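Local coordinates for protein glutamyl-tRNA(Gln) amidotransferase subunit B, mitochondrial (Saccharomyces cerevisiae, PDB 4N0H) that forms the B subunit of a mitochondrial amidotransferase complex and carries a catalytic domain of the GatB/GatE family, at residues M72-A77 / Q192-H197; Y102-H107 / M286-L291; M210-N215 / S233-A238. All blocks are in the same frame, centred on the assembly; numbering follows the deposited sequence.

All three contacts lie in the GatB/GatE catalytic domain, around its large mixed sheet. Contact 1 joins helices 65-78 and 181-197, contact 2 sets strand 102-120 against the loop after strand 286-287, and contact 3 lays helix 232-248 on strand 210-218. The centres of contacts 1 and 3 are about 20 Å apart, and the two are in direct touch, Gln192 CG meeting Met210 SD at 3.6 Å. Contact 2 is farther off, its centre about 25 Å from that of contact 1 and 28 Å from that of contact 3. Along the chain contact 2 encloses contact 3 and interlaces with contact 1, so segments far apart in sequence are brought together within one family domain.

Contact 1: M72-A77 / Q192-H197; sequences MKLSLA and QNLVRH
Two helices of the GatB/GatE catalytic domain, 65-78 and 181-197, pack against each other here, and a single leucine of the second, Leu194, makes both close contacts with Leu74 and Ala77 of the first. Leu74 and Ala77 are three residues apart and so lie on nearly the same face of their helix, where they receive the two methyl branches of Leu194 separately. The CD2 methyl of Leu194 meets CD1 of Leu74 at 3.9 Å, the two side chains slanting across each other. In both leucines CG is anti to the backbone N (chi1 180°), beside the carbonyl carbon. Leu194 starts toward the other helix, whereas Leu74 starts along the flank of its own and only its end closes on the partner.

Between the two segments the nearest CA atoms are those of Leu74 and Val195, 7.5 Å apart, although the side chain of Val195 makes no close contact. No hydrogen bond joins the two segments directly, and the interface is apolar and modest, with 129 Å² buried. A polar link runs beside it: Lys73 NZ donates to the carbonyl O of Leu198, the residue just after the end of helix 181-197, tying the first helix to the close of the second.

Leu74 also rests on Leu138 of strand 130-142, which sets helix 65-78 on the large sheet, while helix 298-306 covers its Met72 and Leu76. The segment after helix 298-306 reaches the other helix, Leu311 touching Leu194 and the carbonyl O of Gln310 accepting a hydrogen bond from His197 NE2. At the other branch of Leu194, CD1 sits 4.0 Å from CB of Ala77.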
ATOM      1  N   MET B  72      -0.452  -2.927  26.454  1.00 23.26           N
ATOM      2  CA  MET B  72       0.596  -2.721  27.454  1.00 25.46           C
ATOM      3  C   MET B  72       0.175  -3.248  28.826  1.00 28.19           C
ATOM      4  O   MET B  72       0.925  -3.972  29.480  1.00 29.84           O
ATOM      5  CB  MET B  72       0.958  -1.239  27.559  1.00 25.77           C
ATOM      6  CG  MET B  72       2.186  -0.851  26.756  1.00 32.83           C
ATOM      7  SD  MET B  72       3.631  -1.761  27.337  1.00 54.96           S
ATOM      8  CE  MET B  72       4.915  -0.967  26.391  1.00 68.47           C
ATOM      9  N   LYS B  73      -1.031  -2.884  29.251  1.00 30.15           N
ATOM     10  CA  LYS B  73      -1.531  -3.293  30.560  1.00 29.60           C
ATOM     11  C   LYS B  73      -1.597  -4.814  30.676  1.00 30.68           C
ATOM     12  O   LYS B  73      -1.227  -5.386  31.708  1.00 27.24           O
ATOM     13  CB  LYS B  73      -2.896  -2.661  30.848  1.00 29.05           C
ATOM     14  CG  LYS B  73      -2.877  -1.140  30.835  1.00 32.36           C
ATOM     15  CD  LYS B  73      -4.246  -0.545  31.137  1.00 39.72           C
ATOM     16  CE  LYS B  73      -4.598  -0.686  32.604  1.00 47.94           C
ATOM     17  NZ  LYS B  73      -5.945  -0.123  32.915  1.00 53.04           N
ATOM     18  N   LEU B  74      -2.039  -5.468  29.608  1.00 28.39           N
ATOM     19  CA  LEU B  74      -2.112  -6.925  29.603  1.00 28.29           C
ATOM     20  C   LEU B  74      -0.722  -7.564  29.652  1.00 27.78           C
ATOM     21  O   LEU B  74      -0.506  -8.514  30.396  1.00 31.13           O
ATOM     22  CB  LEU B  74      -2.884  -7.433  28.385  1.00 25.95           C
ATOM     23  CG  LEU B  74      -3.003  -8.953  28.319  1.00 29.20           C
ATOM     24  CD1 LEU B  74      -3.718  -9.499  29.563  1.00 32.07           C
ATOM     25  CD2 LEU B  74      -3.716  -9.378  27.049  1.00 29.93           C
ATOM     26  N   SER B  75       0.211  -7.043  28.858  1.00 26.64           N
ATOM     27  CA  SER B  75       1.577  -7.570  28.827  1.00 27.33           C
ATOM     28  C   SER B  75       2.221  -7.472  30.205  1.00 29.25           C
ATOM     29  O   SER B  75       2.874  -8.407  30.662  1.00 31.71           O
ATOM     30  CB  SER B  75       2.434  -6.808  27.812  1.00 26.59           C
ATOM     31  OG  SER B  75       1.855  -6.839  26.520  1.00 27.86           O
ATOM     32  N   LEU B  76       2.024  -6.334  30.862  1.00 29.92           N
ATOM     33  CA  LEU B  76       2.591  -6.098  32.184  1.00 33.14           C
ATOM     34  C   LEU B  76       1.994  -7.055  33.213  1.00 33.75           C
ATOM     35  O   LEU B  76       2.709  -7.613  34.045  1.00 31.08           O
ATOM     36  CB  LEU B  76       2.364  -4.646  32.607  1.00 33.51           C
ATOM     37  CG  LEU B  76       3.217  -3.608  31.876  1.00 38.91           C
ATOM     38  CD1 LEU B  76       2.781  -2.197  32.232  1.00 38.49           C
ATOM     39  CD2 LEU B  76       4.686  -3.813  32.209  1.00 39.43           C
ATOM     40  N   ALA B  77       0.683  -7.255  33.140  1.00 37.48           N
ATOM     41  CA  ALA B  77      -0.003  -8.145  34.072  1.00 36.63           C
ATOM     42  C   ALA B  77       0.471  -9.587  33.926  1.00 36.37           C
ATOM     43  O   ALA B  77       0.504 -10.337  34.900  1.00 38.03           O
ATOM     44  CB  ALA B  77      -1.510  -8.057  33.880  1.00 35.17           C
ATOM     45  N   GLN B 192     -10.516 -14.330  32.236  1.00 39.22           N
ATOM     46  CA  GLN B 192     -11.718 -13.504  32.172  1.00 36.32           C
ATOM     47  C   GLN B 192     -11.690 -12.425  33.247  1.00 37.84           C
ATOM     48  O   GLN B 192     -11.904 -11.247  32.961  1.00 39.29           O
ATOM     49  CB  GLN B 192     -12.977 -14.355  32.353  1.00 37.83           C
ATOM     50  CG  GLN B 192     -13.461 -15.054  31.104  1.00 41.96           C
ATOM     51  CD  GLN B 192     -14.789 -15.753  31.322  1.00 50.00           C
ATOM     52  OE1 GLN B 192     -14.864 -16.761  32.023  1.00 56.55           O
ATOM     53  NE2 GLN B 192     -15.849 -15.210  30.732  1.00 47.80           N
ATOM     54  N   ASN B 193     -11.437 -12.837  34.486  1.00 36.99           N
ATOM     55  CA  ASN B 193     -11.328 -11.894  35.592  1.00 38.78           C
ATOM     56  C   ASN B 193     -10.250 -10.836  35.379  1.00 37.94           C
ATOM     57  O   ASN B 193     -10.461  -9.658  35.667  1.00 38.33           O
ATOM     58  CB  ASN B 193     -11.073 -12.636  36.901  1.00 47.86           C
ATOM     59  CG  ASN B 193     -12.343 -12.902  37.663  1.00 60.55           C
ATOM     60  OD1 ASN B 193     -13.087 -13.834  37.348  1.00 63.03           O
ATOM     61  ND2 ASN B 193     -12.608 -12.078  38.669  1.00 66.62           N
ATOM     62  N   LEU B 194      -9.102 -11.262  34.867  1.00 35.59           N
ATOM     63  CA  LEU B 194      -7.990 -10.351  34.607  1.00 35.60           C
ATOM     64  C   LEU B 194      -8.341  -9.238  33.610  1.00 34.09           C
ATOM     65  O   LEU B 194      -8.111  -8.059  33.886  1.00 32.13           O
ATOM     66  CB  LEU B 194      -6.763 -11.120  34.106  1.00 34.91           C
ATOM     67  CG  LEU B 194      -5.540 -10.248  33.803  1.00 34.73           C
ATOM     68  CD1 LEU B 194      -4.962  -9.683  35.093  1.00 33.86           C
ATOM     69  CD2 LEU B 194      -4.483 -11.019  33.022  1.00 32.57           C
ATOM     70  N   VAL B 195      -8.889  -9.602  32.453  1.00 32.49           N
ATOM     71  CA  VAL B 195      -9.176  -8.592  31.433  1.00 32.53           C
ATOM     72  C   VAL B 195     -10.235  -7.599  31.915  1.00 36.43           C
ATOM     73  O   VAL B 195     -10.174  -6.418  31.586  1.00 37.37           O
ATOM     74  CB  VAL B 195      -9.575  -9.206  30.065  1.00 27.16           C
ATOM     75  CG1 VAL B 195      -8.471 -10.115  29.546  1.00 28.06           C
ATOM     76  CG2 VAL B 195     -10.887  -9.959  30.160  1.00 27.51           C
ATOM     77  N   ARG B 196     -11.183  -8.077  32.716  1.00 36.15           N
ATOM     78  CA  ARG B 196     -12.206  -7.210  33.294  1.00 39.06           C
ATOM     79  C   ARG B 196     -11.603  -6.307  34.366  1.00 37.49           C
ATOM     80  O   ARG B 196     -11.951  -5.133  34.475  1.00 39.13           O
ATOM     81  CB  ARG B 196     -13.345  -8.043  33.888  1.00 39.29           C
ATOM     82  CG  ARG B 196     -14.119  -8.864  32.867  1.00 40.99           C
ATOM     83  CD  ARG B 196     -15.122  -9.796  33.541  1.00 45.41           C
ATOM     84  NE  ARG B 196     -16.108  -9.057  34.324  1.00 51.65           N
ATOM     85  CZ  ARG B 196     -17.260  -8.598  33.841  1.00 62.38           C
ATOM     86  NH1 ARG B 196     -17.582  -8.804  32.569  1.00 64.08           N
ATOM     87  NH2 ARG B 196     -18.094  -7.934  34.632  1.00 66.30           N
ATOM     88  N   HIS B 197     -10.691  -6.864  35.150  1.00 38.66           N
ATOM     89  CA  HIS B 197     -10.028  -6.117  36.210  1.00 42.03           C
ATOM     90  C   HIS B 197      -9.119  -5.027  35.641  1.00 38.41           C
ATOM     91  O   HIS B 197      -8.977  -3.955  36.230  1.00 36.68           O
ATOM     92  CB  HIS B 197      -9.222  -7.066  37.097  1.00 48.50           C
ATOM     93  CG  HIS B 197      -8.669  -6.420  38.327  1.00 58.43           C
ATOM     94  ND1 HIS B 197      -9.462  -5.761  39.242  1.00 63.36           N
ATOM     95  CD2 HIS B 197      -7.402  -6.335  38.797  1.00 60.67           C
ATOM     96  CE1 HIS B 197      -8.708  -5.297  40.222  1.00 64.88           C
ATOM     97  NE2 HIS B 197      -7.453  -5.632  39.976  1.00 62.12           N
TER

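Contact 2: Y102-H107 / M286-L291; sequences YQLTQH and MPDPEL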
ATOM      1  N   TYR B 102      -8.369  -8.521   3.155  1.00 26.23           N
ATOM      2  CA  TYR B 102      -7.350  -9.009   4.069  1.00 25.89           C
ATOM      3  C   TYR B 102      -7.633  -8.513   5.480  1.00 30.47           C
ATOM      4  O   TYR B 102      -8.379  -7.550   5.676  1.00 27.80           O
ATOM      5  CB  TYR B 102      -5.941  -8.593   3.621  1.00 25.38           C
ATOM      6  CG  TYR B 102      -5.715  -7.099   3.471  1.00 23.14           C
ATOM      7  CD1 TYR B 102      -5.427  -6.299   4.574  1.00 25.27           C
ATOM      8  CD2 TYR B 102      -5.756  -6.494   2.219  1.00 23.20           C
ATOM      9  CE1 TYR B 102      -5.206  -4.929   4.439  1.00 23.67           C
ATOM     10  CE2 TYR B 102      -5.535  -5.128   2.068  1.00 21.09           C
ATOM     11  CZ  TYR B 102      -5.255  -4.354   3.179  1.00 22.80           C
ATOM     12  OH  TYR B 102      -5.041  -3.006   3.028  1.00 25.11           O
ATOM     13  N   GLN B 103      -7.048  -9.197   6.456  1.00 26.69           N
ATOM     14  CA  GLN B 103      -7.138  -8.796   7.852  1.00 25.86           C
ATOM     15  C   GLN B 103      -5.777  -8.279   8.297  1.00 24.46           C
ATOM     16  O   GLN B 103      -4.752  -8.865   7.954  1.00 26.62           O
ATOM     17  CB  GLN B 103      -7.537  -9.997   8.713  1.00 29.11           C
ATOM     18  CG  GLN B 103      -7.522  -9.720  10.210  1.00 37.69           C
ATOM     19  CD  GLN B 103      -7.514 -10.993  11.046  1.00 42.30           C
ATOM     20  OE1 GLN B 103      -8.134 -11.055  12.106  1.00 48.14           O
ATOM     21  NE2 GLN B 103      -6.803 -12.009  10.574  1.00 36.42           N
ATOM     22  N   LEU B 104      -5.765  -7.177   9.039  1.00 18.94           N
ATOM     23  CA  LEU B 104      -4.537  -6.693   9.660  1.00 24.55           C
ATOM     24  C   LEU B 104      -4.317  -7.390  10.996  1.00 25.59           C
ATOM     25  O   LEU B 104      -5.207  -7.424  11.848  1.00 25.10           O
ATOM     26  CB  LEU B 104      -4.575  -5.178   9.841  1.00 19.03           C
ATOM     27  CG  LEU B 104      -4.380  -4.390   8.548  1.00 20.83           C
ATOM     28  CD1 LEU B 104      -4.727  -2.915   8.748  1.00 20.37           C
ATOM     29  CD2 LEU B 104      -2.940  -4.549   8.060  1.00 21.92           C
ATOM     30  N   THR B 105      -3.127  -7.956  11.160  1.00 27.99           N
ATOM     31  CA  THR B 105      -2.792  -8.763  12.327  1.00 30.15           C
ATOM     32  C   THR B 105      -1.281  -8.765  12.494  1.00 26.80           C
ATOM     33  O   THR B 105      -0.554  -8.478  11.555  1.00 31.46           O
ATOM     34  CB  THR B 105      -3.296 -10.219  12.177  1.00 34.54           C
ATOM     35  OG1 THR B 105      -2.969 -10.967  13.357  1.00 40.46           O
ATOM     36  CG2 THR B 105      -2.670 -10.889  10.965  1.00 35.94           C
ATOM     37  N   GLN B 106      -0.806  -9.084  13.690  1.00 31.59           N
ATOM     38  CA  GLN B 106       0.628  -9.077  13.946  1.00 31.09           C
ATOM     39  C   GLN B 106       1.230 -10.470  13.828  1.00 36.59           C
ATOM     40  O   GLN B 106       1.533 -11.112  14.832  1.00 43.60           O
ATOM     41  CB  GLN B 106       0.913  -8.495  15.324  1.00 27.62           C
ATOM     42  CG  GLN B 106       0.299  -7.132  15.540  1.00 26.30           C
ATOM     43  CD  GLN B 106       0.822  -6.469  16.793  1.00 29.97           C
ATOM     44  OE1 GLN B 106       0.563  -6.932  17.903  1.00 29.29           O
ATOM     45  NE2 GLN B 106       1.582  -5.390  16.620  1.00 31.18           N
ATOM     46  N   HIS B 107       1.410 -10.924  12.593  1.00 32.78           N
ATOM     47  CA  HIS B 107       1.894 -12.273  12.324  1.00 33.83           C
ATOM     48  C   HIS B 107       3.391 -12.444  12.594  1.00 36.69           C
ATOM     49  O   HIS B 107       3.788 -13.261  13.425  1.00 41.00           O
ATOM     50  CB  HIS B 107       1.564 -12.672  10.882  1.00 35.60           C
ATOM     51  CG  HIS B 107       2.047 -14.038  10.507  1.00 40.71           C
ATOM     52  ND1 HIS B 107       3.118 -14.243   9.662  1.00 43.46           N
ATOM     53  CD2 HIS B 107       1.608 -15.269  10.860  1.00 38.88           C
ATOM     54  CE1 HIS B 107       3.318 -15.540   9.514  1.00 41.42           C
ATOM     55  NE2 HIS B 107       2.415 -16.184  10.229  1.00 41.55           N
ATOM     56  N   MET B 286       1.918 -10.302   4.340  1.00 27.18           N
ATOM     57  CA  MET B 286       2.774  -9.216   3.884  1.00 25.58           C
ATOM     58  C   MET B 286       2.746  -8.121   4.929  1.00 23.57           C
ATOM     59  O   MET B 286       1.670  -7.673   5.319  1.00 22.72           O
ATOM     60  CB  MET B 286       2.257  -8.659   2.552  1.00 24.59           C
ATOM     61  CG  MET B 286       3.154  -7.597   1.926  1.00 33.29           C
ATOM     62  SD  MET B 286       2.456  -6.865   0.421  1.00 37.37           S
ATOM     63  CE  MET B 286       1.088  -5.931   1.095  1.00 35.95           C
ATOM     64  N   PRO B 287       3.925  -7.690   5.398  1.00 25.76           N
ATOM     65  CA  PRO B 287       3.951  -6.542   6.310  1.00 27.43           C
ATOM     66  C   PRO B 287       3.238  -5.364   5.662  1.00 29.40           C
ATOM     67  O   PRO B 287       3.450  -5.117   4.471  1.00 25.73           O
ATOM     68  CB  PRO B 287       5.443  -6.248   6.445  1.00 28.92           C
ATOM     69  CG  PRO B 287       6.101  -7.567   6.214  1.00 29.46           C
ATOM     70  CD  PRO B 287       5.271  -8.232   5.151  1.00 29.70           C
ATOM     71  N   ASP B 288       2.382  -4.672   6.409  1.00 23.72           N
ATOM     72  CA  ASP B 288       1.656  -3.550   5.835  1.00 25.62           C
ATOM     73  C   ASP B 288       2.634  -2.463   5.392  1.00 26.53           C
ATOM     74  O   ASP B 288       3.516  -2.068   6.151  1.00 28.18           O
ATOM     75  CB  ASP B 288       0.628  -2.987   6.809  1.00 26.32           C
ATOM     76  CG  ASP B 288      -0.331  -2.027   6.142  1.00 24.00           C
ATOM     77  OD1 ASP B 288      -0.020  -0.817   6.079  1.00 24.39           O
ATOM     78  OD2 ASP B 288      -1.393  -2.483   5.672  1.00 25.58           O
ATOM     79  N   PRO B 289       2.498  -2.000   4.142  1.00 29.30           N
ATOM     80  CA  PRO B 289       3.445  -1.024   3.594  1.00 28.78           C
ATOM     81  C   PRO B 289       3.161   0.412   4.026  1.00 30.09           C
ATOM     82  O   PRO B 289       3.982   1.286   3.751  1.00 30.16           O
ATOM     83  CB  PRO B 289       3.273  -1.179   2.080  1.00 29.75           C
ATOM     84  CG  PRO B 289       1.884  -1.694   1.905  1.00 30.25           C
ATOM     85  CD  PRO B 289       1.580  -2.535   3.116  1.00 26.55           C
ATOM     86  N   GLU B 290       2.038   0.649   4.699  1.00 29.61           N
ATOM     87  CA  GLU B 290       1.657   2.002   5.110  1.00 27.56           C
ATOM     88  C   GLU B 290       1.850   2.286   6.600  1.00 28.61           C
ATOM     89  O   GLU B 290       2.302   3.365   6.981  1.00 25.91           O
ATOM     90  CB  GLU B 290       0.202   2.281   4.742  1.00 29.16           C
ATOM     91  CG  GLU B 290      -0.077   2.285   3.258  1.00 31.07           C
ATOM     92  CD  GLU B 290      -1.404   2.942   2.931  1.00 30.17           C
ATOM     93  OE1 GLU B 290      -2.436   2.518   3.497  1.00 30.54           O
ATOM     94  OE2 GLU B 290      -1.409   3.894   2.121  1.00 29.93           O
ATOM     95  N   LEU B 291       1.494   1.321   7.440  1.00 25.81           N
ATOM     96  CA  LEU B 291       1.521   1.525   8.882  1.00 23.41           C
ATOM     97  C   LEU B 291       2.946   1.572   9.430  1.00 25.26           C
ATOM     98  O   LEU B 291       3.784   0.747   9.072  1.00 23.92           O
ATOM     99  CB  LEU B 291       0.716   0.432   9.589  1.00 23.03           C
ATOM    100  CG  LEU B 291      -0.778   0.418   9.256  1.00 22.90           C
ATOM    101  CD1 LEU B 291      -1.406  -0.903   9.663  1.00 21.34           C
ATOM    102  CD2 LEU B 291      -1.482   1.582   9.946  1.00 21.03           C
TER
HETATM  103  O   HOH W   1      -3.990  -1.620   5.199  1.00 33.89           O
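A carboxylate oxygen lies against a leucine methyl: OD2 of Asp288 stands 3.5 Å from CD2 of Leu104, and no direct hydrogen bond crosses between the two segments. The link between their polar groups is a water, which donates to Asp288 OD2 at 2.8 Å. The same water is hydrogen-bonded to Tyr102 OH, also at 2.8 Å, and lies in the plane of the tyrosine ring, at its edge. OD2 has a stronger partner in Arg90 of strand 89-92, with which it forms a salt bridge.

The other oxygen turns back on its own loop. Asp288 OD1 accepts from Glu290 N at 2.9 Å, an Asx turn, and from Leu291 N at 3.0 Å. The first donor comes from above the carboxylate plane, 42° out of it; the second approaches on the anti side, much nearer the plane. Beyond this turn, Leu291 meets Leu104 tip to tip, CD1 to CD1, at 4.0 Å. Outside the two segments, Glu290 OE2 pairs with a basic side chain of another protein chain of the assembly.

With OD1 held by two backbone N-H groups and OD2 by an arginine and a water, the carboxylate is probably held against rotation, and the salt bridge to Arg90 would offset the cost of burying the acid, although OD2 also lies against a leucine methyl.

Contact 3: M210-N215 / S233-A238; sequences MRVDVN and SSIINA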
ATOM      1  N   MET B 210     -15.168 -12.677  24.030  1.00 42.54           N
ATOM      2  CA  MET B 210     -14.032 -13.575  24.190  1.00 38.87           C
ATOM      3  C   MET B 210     -14.324 -14.873  23.444  1.00 40.20           C
ATOM      4  O   MET B 210     -15.438 -15.395  23.501  1.00 39.12           O
ATOM      5  CB  MET B 210     -13.761 -13.844  25.671  1.00 36.45           C
ATOM      6  CG  MET B 210     -12.651 -14.842  25.949  1.00 36.79           C
ATOM      7  SD  MET B 210     -12.241 -14.912  27.708  1.00 50.69           S
ATOM      8  CE  MET B 210     -11.311 -16.437  27.797  1.00 75.76           C
ATOM      9  N   ARG B 211     -13.328 -15.377  22.723  1.00 38.46           N
ATOM     10  CA  ARG B 211     -13.491 -16.593  21.932  1.00 41.94           C
ATOM     11  C   ARG B 211     -12.288 -17.496  22.167  1.00 41.80           C
ATOM     12  O   ARG B 211     -11.142 -17.045  22.106  1.00 34.75           O
ATOM     13  CB  ARG B 211     -13.610 -16.257  20.443  1.00 43.30           C
ATOM     14  CG  ARG B 211     -14.655 -15.196  20.126  1.00 48.84           C
ATOM     15  CD  ARG B 211     -14.360 -14.486  18.812  1.00 52.48           C
ATOM     16  NE  ARG B 211     -15.055 -13.204  18.726  1.00 53.21           N
ATOM     17  CZ  ARG B 211     -14.767 -12.252  17.844  1.00 51.27           C
ATOM     18  NH1 ARG B 211     -13.791 -12.437  16.965  1.00 50.41           N
ATOM     19  NH2 ARG B 211     -15.449 -11.113  17.842  1.00 44.21           N
ATOM     20  N   VAL B 212     -12.550 -18.772  22.434  1.00 40.87           N
ATOM     21  CA  VAL B 212     -11.484 -19.704  22.778  1.00 43.23           C
ATOM     22  C   VAL B 212     -11.347 -20.854  21.780  1.00 48.25           C
ATOM     23  O   VAL B 212     -12.251 -21.675  21.641  1.00 49.78           O
ATOM     24  CB  VAL B 212     -11.702 -20.295  24.182  1.00 42.20           C
ATOM     25  CG1 VAL B 212     -10.572 -21.248  24.539  1.00 37.43           C
ATOM     26  CG2 VAL B 212     -11.829 -19.186  25.209  1.00 42.75           C
ATOM     27  N   ASP B 213     -10.216 -20.900  21.085  1.00 49.25           N
ATOM     28  CA  ASP B 213      -9.856 -22.064  20.285  1.00 49.64           C
ATOM     29  C   ASP B 213      -8.907 -22.940  21.094  1.00 50.58           C
ATOM     30  O   ASP B 213      -8.209 -22.454  21.981  1.00 50.07           O
ATOM     31  CB  ASP B 213      -9.175 -21.647  18.980  1.00 53.12           C
ATOM     32  CG  ASP B 213     -10.095 -20.870  18.060  1.00 59.11           C
ATOM     33  OD1 ASP B 213     -11.329 -21.063  18.138  1.00 55.81           O
ATOM     34  OD2 ASP B 213      -9.575 -20.067  17.253  1.00 64.01           O
ATOM     35  N   VAL B 214      -8.879 -24.231  20.782  1.00 54.30           N
ATOM     36  CA  VAL B 214      -8.012 -25.172  21.483  1.00 53.20           C
ATOM     37  C   VAL B 214      -7.127 -25.907  20.487  1.00 53.33           C
ATOM     38  O   VAL B 214      -7.559 -26.222  19.381  1.00 55.95           O
ATOM     39  CB  VAL B 214      -8.841 -26.219  22.269  1.00 54.41           C
ATOM     40  CG1 VAL B 214      -7.932 -27.190  23.018  1.00 54.34           C
ATOM     41  CG2 VAL B 214      -9.788 -25.536  23.232  1.00 54.42           C
ATOM     42  N   ASN B 215      -5.881 -26.157  20.873  1.00 50.26           N
ATOM     43  CA  ASN B 215      -5.037 -27.100  20.152  1.00 56.81           C
ATOM     44  C   ASN B 215      -4.502 -28.149  21.121  1.00 61.96           C
ATOM     45  O   ASN B 215      -4.096 -27.822  22.236  1.00 61.75           O
ATOM     46  CB  ASN B 215      -3.891 -26.388  19.428  1.00 59.55           C
ATOM     47  CG  ASN B 215      -3.038 -25.556  20.361  1.00 62.52           C
ATOM     48  OD1 ASN B 215      -3.209 -24.342  20.460  1.00 64.67           O
ATOM     49  ND2 ASN B 215      -2.111 -26.207  21.056  1.00 63.44           N
ATOM     50  N   SER B 233     -18.551 -24.560  28.612  1.00 62.86           N
ATOM     51  CA  SER B 233     -19.053 -25.928  28.679  1.00 63.29           C
ATOM     52  C   SER B 233     -18.699 -26.727  27.428  1.00 61.90           C
ATOM     53  O   SER B 233     -18.378 -27.911  27.507  1.00 63.69           O
ATOM     54  CB  SER B 233     -20.569 -25.929  28.889  1.00 66.89           C
ATOM     55  OG  SER B 233     -21.121 -27.205  28.606  1.00 69.20           O
ATOM     56  N   SER B 234     -18.751 -26.070  26.274  1.00 59.48           N
ATOM     57  CA  SER B 234     -18.485 -26.730  25.000  1.00 60.76           C
ATOM     58  C   SER B 234     -16.994 -26.968  24.788  1.00 60.07           C
ATOM     59  O   SER B 234     -16.599 -27.904  24.091  1.00 62.43           O
ATOM     60  CB  SER B 234     -19.039 -25.896  23.844  1.00 61.54           C
ATOM     61  OG  SER B 234     -20.382 -25.519  24.083  1.00 64.23           O
ATOM     62  N   ILE B 235     -16.171 -26.113  25.382  1.00 56.46           N
ATOM     63  CA  ILE B 235     -14.726 -26.256  25.281  1.00 54.28           C
ATOM     64  C   ILE B 235     -14.287 -27.480  26.075  1.00 56.64           C
ATOM     65  O   ILE B 235     -13.548 -28.329  25.577  1.00 59.19           O
ATOM     66  CB  ILE B 235     -14.002 -25.015  25.826  1.00 53.34           C
ATOM     67  CG1 ILE B 235     -14.751 -23.741  25.434  1.00 50.01           C
ATOM     68  CG2 ILE B 235     -12.575 -24.963  25.314  1.00 55.36           C
ATOM     69  CD1 ILE B 235     -14.065 -22.464  25.872  1.00 42.87           C
ATOM     70  N   ILE B 236     -14.767 -27.562  27.311  1.00 56.44           N
ATOM     71  CA  ILE B 236     -14.464 -28.680  28.197  1.00 59.94           C
ATOM     72  C   ILE B 236     -14.906 -30.017  27.601  1.00 63.27           C
ATOM     73  O   ILE B 236     -14.178 -31.007  27.670  1.00 63.84           O
ATOM     74  CB  ILE B 236     -15.125 -28.486  29.578  1.00 57.72           C
ATOM     75  CG1 ILE B 236     -14.636 -27.188  30.227  1.00 56.41           C
ATOM     76  CG2 ILE B 236     -14.840 -29.670  30.486  1.00 59.15           C
ATOM     77  CD1 ILE B 236     -13.133 -27.108  30.386  1.00 55.93           C
ATOM     78  N   ASN B 237     -16.093 -30.035  27.003  1.00 64.74           N
ATOM     79  CA  ASN B 237     -16.636 -31.261  26.420  1.00 67.95           C
ATOM     80  C   ASN B 237     -15.901 -31.702  25.157  1.00 64.85           C
ATOM     81  O   ASN B 237     -15.642 -32.891  24.966  1.00 63.14           O
ATOM     82  CB  ASN B 237     -18.133 -31.115  26.136  1.00 69.57           C
ATOM     83  CG  ASN B 237     -18.951 -30.945  27.401  1.00 74.14           C
ATOM     84  OD1 ASN B 237     -18.465 -31.190  28.505  1.00 76.44           O
ATOM     85  ND2 ASN B 237     -20.203 -30.529  27.247  1.00 73.82           N
ATOM     86  N   ALA B 238     -15.571 -30.744  24.297  1.00 61.44           N
ATOM     87  CA  ALA B 238     -14.831 -31.044  23.079  1.00 62.39           C
ATOM     88  C   ALA B 238     -13.456 -31.612  23.411  1.00 66.31           C
ATOM     89  O   ALA B 238     -12.983 -32.541  22.756  1.00 69.71           O
ATOM     90  CB  ALA B 238     -14.701 -29.803  22.214  1.00 59.85           C
TER
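Ile235 of helix 232-248 points at strand 210-218 and spreads its two branches over Val212 and Val214. Its CB serves as the fork. From it CG2 runs directly to Val214, methyl to methyl, 3.5 Å from CG2 of that valine, and here the two side chains lie at a slant to each other. The other branch starts at CG1, with chi1 at -39°, rotated some 20° from the staggered position, and continues fully extended (chi2 -177°). This carries CD1 over Val212, where it sits 3.6 Å from CB and touches both methyls, CG1 at 3.9 Å and CG2 at 4.0 Å. Ile235 and Val212 cross at about a right angle, so the tip is seated on the fork of the valine.

All three residues are buried. Arg211 and Asp213 point away from the helix, Arg211 forming a salt bridge with Asp143, while Val214 also packs on Cys16 and Leu18 of strand 14-23. Helix 232-248 packs here on strand 210-218, the antiparallel neighbour of 224-226, and joins the parallel strands 224-226 and 262-264 in a beta-alpha-beta connection.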